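Local coordinates for pentalenene synthase (Streptomyces chartreusis NRRL 3882, PDB 6Q4S), which probably converts farnesyl diphosphate, with magnesium, into the bicyclic sesquiterpene alcohol 7-epi-alpha-eudesmol by a 1,10-cyclization, at residues R93-P105 / P113-W127. Residues are numbered along the deposited sequence; the frame is centred on the assembly and turned at random.
Sequences RIAEVARELIVTP and PRVACPITLAWAEVW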
loop_
_atom_site.group_PDB
_atom_site.type_symbol
_atom_site.label_atom_id
_atom_site.label_comp_id
_atom_site.label_asym_id
_atom_site.label_seq_id
_atom_site.Cartn_x
_atom_site.Cartn_y
_atom_site.Cartn_z
ATOM N N ARG A 93 16.809 -5.649 13.008
ATOM C CA ARG A 93 16.932 -4.214 12.814
ATOM C C ARG A 93 16.584 -3.821 11.362
ATOM O O ARG A 93 15.892 -2.856 11.175
ATOM C CB ARG A 93 18.319 -3.709 13.216
ATOM C CG ARG A 93 18.472 -2.196 13.139
ATOM C CD ARG A 93 17.422 -1.419 13.928
ATOM N NE ARG A 93 17.689 0.008 13.873
ATOM C CZ ARG A 93 16.999 0.934 14.523
ATOM N NH1 ARG A 93 15.951 0.593 15.256
ATOM N NH2 ARG A 93 17.340 2.222 14.417
ATOM N N ILE A 94 17.019 -4.579 10.380
ATOM C CA ILE A 94 16.660 -4.342 8.979
ATOM C C ILE A 94 15.115 -4.359 8.770
ATOM O O ILE A 94 14.566 -3.432 8.184
ATOM C CB ILE A 94 17.427 -5.287 8.066
ATOM C CG1 ILE A 94 18.908 -4.813 7.978
ATOM C CG2 ILE A 94 16.831 -5.396 6.647
ATOM C CD1 ILE A 94 19.787 -5.839 7.304
ATOM N N ALA A 95 14.425 -5.353 9.334
ATOM C CA ALA A 95 12.990 -5.444 9.197
ATOM C C ALA A 95 12.334 -4.281 9.780
ATOM O O ALA A 95 11.340 -3.805 9.233
ATOM C CB ALA A 95 12.431 -6.712 9.873
ATOM N N GLU A 96 12.821 -3.854 10.947
ATOM C CA GLU A 96 12.321 -2.693 11.621
ATOM C C GLU A 96 12.424 -1.389 10.784
ATOM O O GLU A 96 11.463 -0.594 10.704
ATOM C CB GLU A 96 12.972 -2.544 13.008
ATOM C CG GLU A 96 12.530 -1.343 13.797
ATOM C CD GLU A 96 13.091 -1.213 15.247
ATOM O OE1 GLU A 96 14.185 -1.780 15.599
ATOM O OE2 GLU A 96 12.404 -0.480 16.021
ATOM N N VAL A 97 13.582 -1.196 10.149
ATOM C CA VAL A 97 13.803 -0.010 9.365
ATOM C C VAL A 97 13.035 -0.087 8.063
ATOM O O VAL A 97 12.412 0.903 7.689
ATOM C CB VAL A 97 15.330 0.225 9.133
ATOM C CG1 VAL A 97 15.524 1.373 8.155
ATOM C CG2 VAL A 97 15.980 0.512 10.488
ATOM N N ALA A 98 13.001 -1.266 7.445
ATOM C CA ALA A 98 12.259 -1.449 6.213
ATOM C C ALA A 98 10.805 -1.114 6.387
ATOM O O ALA A 98 10.196 -0.484 5.505
ATOM C CB ALA A 98 12.352 -2.855 5.666
ATOM N N ARG A 99 10.230 -1.549 7.500
ATOM C CA ARG A 99 8.803 -1.253 7.784
ATOM C C ARG A 99 8.524 0.209 7.992
ATOM O O ARG A 99 7.435 0.653 7.668
ATOM C CB ARG A 99 8.318 -2.072 8.989
ATOM C CG ARG A 99 8.257 -3.531 8.580
ATOM C CD ARG A 99 7.821 -4.515 9.643
ATOM N NE ARG A 99 7.782 -5.876 9.079
ATOM C CZ ARG A 99 7.139 -6.906 9.649
ATOM N NH1 ARG A 99 6.497 -6.740 10.805
ATOM N NH2 ARG A 99 7.136 -8.078 9.062
ATOM N N GLU A 100 9.483 0.978 8.528
ATOM C CA GLU A 100 9.352 2.446 8.610
ATOM C C GLU A 100 9.367 3.010 7.211
ATOM O O GLU A 100 8.527 3.836 6.856
ATOM C CB GLU A 100 10.481 3.087 9.488
ATOM C CG GLU A 100 10.335 4.581 9.660
ATOM C CD GLU A 100 9.141 4.955 10.512
ATOM O OE1 GLU A 100 8.330 5.828 10.138
ATOM O OE2 GLU A 100 9.010 4.371 11.613
ATOM N N LEU A 101 10.209 2.492 6.343
ATOM C CA LEU A 101 10.195 2.920 4.938
ATOM C C LEU A 101 8.884 2.559 4.221
ATOM O O LEU A 101 8.369 3.304 3.362
ATOM C CB LEU A 101 11.404 2.349 4.231
ATOM C CG LEU A 101 12.820 2.606 4.802
ATOM C CD1 LEU A 101 13.837 1.864 3.924
ATOM C CD2 LEU A 101 13.069 4.084 4.814
ATOM N N ILE A 102 8.278 1.451 4.625
ATOM C CA ILE A 102 7.022 1.045 4.046
ATOM C C ILE A 102 5.895 2.003 4.484
ATOM O O ILE A 102 5.037 2.359 3.678
ATOM C CB ILE A 102 6.645 -0.431 4.419
ATOM C CG1 ILE A 102 7.604 -1.362 3.699
ATOM C CG2 ILE A 102 5.197 -0.764 4.013
ATOM C CD1 ILE A 102 7.556 -2.817 4.146
ATOM N N VAL A 103 5.860 2.423 5.734
ATOM C CA VAL A 103 4.699 3.226 6.160
ATOM C C VAL A 103 4.819 4.689 5.788
ATOM O O VAL A 103 3.857 5.385 5.815
ATOM C CB VAL A 103 4.408 3.075 7.647
ATOM C CG1 VAL A 103 4.149 1.627 7.996
ATOM C CG2 VAL A 103 5.512 3.551 8.530
ATOM N N THR A 104 6.002 5.161 5.394
ATOM C CA THR A 104 6.215 6.603 5.125
ATOM C C THR A 104 5.295 7.058 4.014
ATOM O O THR A 104 4.652 8.102 4.141
ATOM C CB THR A 104 7.722 6.879 4.891
ATOM O OG1 THR A 104 8.396 6.807 6.150
ATOM C CG2 THR A 104 7.996 8.202 4.242
ATOM N N PRO A 105 5.128 6.254 2.942
ATOM C CA PRO A 105 4.149 6.699 1.951
ATOM C C PRO A 105 2.724 6.465 2.347
ATOM O O PRO A 105 1.842 6.869 1.618
ATOM C CB PRO A 105 4.453 5.852 0.726
ATOM C CG PRO A 105 5.861 5.371 0.934
ATOM C CD PRO A 105 5.996 5.201 2.409
ATOM N N PRO A 113 9.269 10.213 10.820
ATOM C CA PRO A 113 9.270 8.786 11.044
ATOM C C PRO A 113 9.355 8.428 12.510
ATOM O O PRO A 113 10.018 9.101 13.270
ATOM C CB PRO A 113 10.534 8.333 10.358
ATOM C CG PRO A 113 11.442 9.506 10.453
ATOM C CD PRO A 113 10.539 10.673 10.227
ATOM N N ARG A 114 8.785 7.290 12.881
ATOM C CA ARG A 114 8.791 6.845 14.263
ATOM C C ARG A 114 10.151 6.277 14.663
ATOM O O ARG A 114 10.638 6.552 15.715
ATOM C CB ARG A 114 7.667 5.783 14.434
ATOM C CG ARG A 114 7.246 5.495 15.864
ATOM C CD ARG A 114 6.006 4.558 15.974
ATOM N NE ARG A 114 5.526 4.456 17.374
ATOM C CZ ARG A 114 6.160 3.838 18.375
ATOM N NH1 ARG A 114 7.267 3.140 18.169
ATOM N NH2 ARG A 114 5.649 3.877 19.623
ATOM N N VAL A 115 10.693 5.406 13.839
ATOM C CA VAL A 115 12.095 4.953 13.857
ATOM C C VAL A 115 12.932 6.040 13.092
ATOM O O VAL A 115 12.811 6.153 11.881
ATOM C CB VAL A 115 12.167 3.598 13.135
ATOM C CG1 VAL A 115 13.580 3.032 13.022
ATOM C CG2 VAL A 115 11.300 2.581 13.862
ATOM N N ALA A 116 13.684 6.861 13.821
ATOM C CA ALA A 116 14.525 7.950 13.252
ATOM C C ALA A 116 15.967 7.484 13.104
ATOM O O ALA A 116 16.652 7.195 14.083
ATOM C CB ALA A 116 14.490 9.181 14.154
ATOM N N CYS A 117 16.405 7.311 11.875
ATOM C CA CYS A 117 17.800 7.037 11.616
ATOM C C CYS A 117 18.073 7.740 10.304
ATOM O O CYS A 117 17.138 8.249 9.698
ATOM C CB CYS A 117 18.074 5.535 11.643
ATOM S SG CYS A 117 17.355 4.540 10.331
ATOM N N PRO A 118 19.340 7.822 9.875
ATOM C CA PRO A 118 19.583 8.607 8.668
ATOM C C PRO A 118 18.716 8.182 7.468
ATOM O O PRO A 118 18.129 9.039 6.794
ATOM C CB PRO A 118 21.085 8.345 8.393
ATOM C CG PRO A 118 21.656 8.118 9.750
ATOM C CD PRO A 118 20.592 7.383 10.518
ATOM N N ILE A 119 18.627 6.885 7.189
ATOM C CA ILE A 119 17.838 6.418 6.043
ATOM C C ILE A 119 16.338 6.790 6.120
ATOM O O ILE A 119 15.751 7.203 5.111
ATOM C CB ILE A 119 18.040 4.941 5.791
ATOM C CG1 ILE A 119 17.513 4.578 4.400
ATOM C CG2 ILE A 119 17.315 4.082 6.815
ATOM C CD1 ILE A 119 18.321 3.449 3.826
ATOM N N THR A 120 15.733 6.746 7.322
ATOM C CA THR A 120 14.272 6.956 7.431
ATOM C C THR A 120 13.976 8.426 7.319
ATOM O O THR A 120 13.001 8.821 6.706
ATOM C CB THR A 120 13.660 6.331 8.694
ATOM O OG1 THR A 120 14.216 6.869 9.922
ATOM C CG2 THR A 120 13.871 4.840 8.669
ATOM N N LEU A 121 14.862 9.245 7.878
ATOM C CA LEU A 121 14.748 10.694 7.705
ATOM C C LEU A 121 14.945 11.121 6.276
ATOM O O LEU A 121 14.217 11.982 5.803
ATOM C CB LEU A 121 15.757 11.415 8.623
ATOM C CG LEU A 121 15.459 11.184 10.128
ATOM C CD1 LEU A 121 16.739 11.424 10.941
ATOM C CD2 LEU A 121 14.309 12.044 10.642
ATOM N N ALA A 122 15.913 10.522 5.595
ATOM C CA ALA A 122 16.164 10.781 4.190
ATOM C C ALA A 122 14.962 10.422 3.382
ATOM O O ALA A 122 14.521 11.204 2.534
ATOM C CB ALA A 122 17.380 10.045 3.694
ATOM N N TRP A 123 14.413 9.235 3.626
ATOM C CA TRP A 123 13.212 8.843 2.899
ATOM C C TRP A 123 12.014 9.700 3.219
ATOM O O TRP A 123 11.268 10.045 2.313
ATOM C CB TRP A 123 12.930 7.341 3.103
ATOM C CG TRP A 123 11.724 6.786 2.426
ATOM C CD1 TRP A 123 10.762 6.035 3.050
ATOM C CD2 TRP A 123 11.308 6.888 1.037
ATOM N NE1 TRP A 123 9.816 5.637 2.142
ATOM C CE2 TRP A 123 10.112 6.154 0.910
ATOM C CE3 TRP A 123 11.827 7.504 -0.095
ATOM C CZ2 TRP A 123 9.399 6.041 -0.308
ATOM C CZ3 TRP A 123 11.122 7.390 -1.311
ATOM C CH2 TRP A 123 9.905 6.681 -1.399
ATOM N N ALA A 124 11.781 10.071 4.468
ATOM C CA ALA A 124 10.652 10.975 4.692
ATOM C C ALA A 124 10.754 12.244 3.840
ATOM O O ALA A 124 9.718 12.769 3.331
ATOM C CB ALA A 124 10.491 11.324 6.145
ATOM N N GLU A 125 11.985 12.727 3.646
ATOM C CA GLU A 125 12.215 13.911 2.797
ATOM C C GLU A 125 11.921 13.638 1.348
ATOM O O GLU A 125 11.152 14.364 0.778
ATOM C CB GLU A 125 13.658 14.464 2.937
ATOM C CG GLU A 125 13.883 15.696 2.038
ATOM C CD GLU A 125 15.357 16.078 1.887
ATOM O OE1 GLU A 125 15.889 16.570 2.903
ATOM O OE2 GLU A 125 15.938 15.862 0.778
ATOM N N VAL A 126 12.478 12.547 0.812
ATOM C CA VAL A 126 12.368 12.211 -0.589
ATOM C C VAL A 126 10.959 11.973 -0.990
ATOM O O VAL A 126 10.558 12.395 -2.079
ATOM C CB VAL A 126 13.328 11.066 -0.997
ATOM C CG1 VAL A 126 13.025 10.418 -2.339
ATOM C CG2 VAL A 126 14.762 11.548 -0.926
ATOM N N TRP A 127 10.195 11.295 -0.137
ATOM C CA TRP A 127 8.807 10.954 -0.466
ATOM C C TRP A 127 7.936 12.198 -0.620
ATOM O O TRP A 127 7.147 12.271 -1.505
ATOM C CB TRP A 127 8.177 10.005 0.579
ATOM C CG TRP A 127 6.704 9.848 0.385
ATOM C CD1 TRP A 127 5.724 10.335 1.184
ATOM C CD2 TRP A 127 6.047 9.242 -0.722
ATOM N NE1 TRP A 127 4.488 10.057 0.666
ATOM C CE2 TRP A 127 4.657 9.374 -0.509
ATOM C CE3 TRP A 127 6.488 8.615 -1.881
ATOM C CZ2 TRP A 127 3.718 8.877 -1.387
ATOM C CZ3 TRP A 127 5.545 8.155 -2.762
ATOM C CH2 TRP A 127 4.176 8.243 -2.485
HETATM O O HOH W 1 11.040 6.834 6.541
#
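Pro113 lays CB 3.3 Å from OE1 of Glu100, where the loop before helix 118-131 turns around that carboxylate. Next along, Arg114 N gives a weak hydrogen bond to Glu100 OE1, while Val115 N reaches Glu100 OE2 at 3.0 Å, nearly straight (174°) but from above the carboxylate plane. Glu100 gets there by a bend at chi2 (69°), which brings the carboxylate up to the amides of Arg114 and Val115; it also forms salt bridges with Arg107 and with Arg99 of the second subunit. With an alanine here, the two loop amides and the two arginines would probably lose this carboxylate as a partner, and the loop would be freer to shift. Val115 sets its methyls beside Arg93 and Glu96, themselves paired in a salt bridge. Cys117 occupies the N-cap position before the helix and donates its N to Thr120 OG1, which in turn donates to Val115 O. Ile119 brings CG2 to 3.5 Å from Val97 CG1. Thr120 O receives a hydrogen bond from a water that also bonds Thr104 OG1. Trp123 directs NE1 to a lone pair of Leu101 O (3.0 Å), an oxygen shared with Trp146, and its CD1 lies 3.5 Å from Leu101 CD2. Pro105 CB lies 3.8 Å from the centroid of the six-membered ring of Trp127, over its face, a CH-pi contact. The axes of the segments 93-103 and 118-127 run 11° from parallel and come within 9.8 Å, as neighbours in the all-helical class I terpene synthase fold.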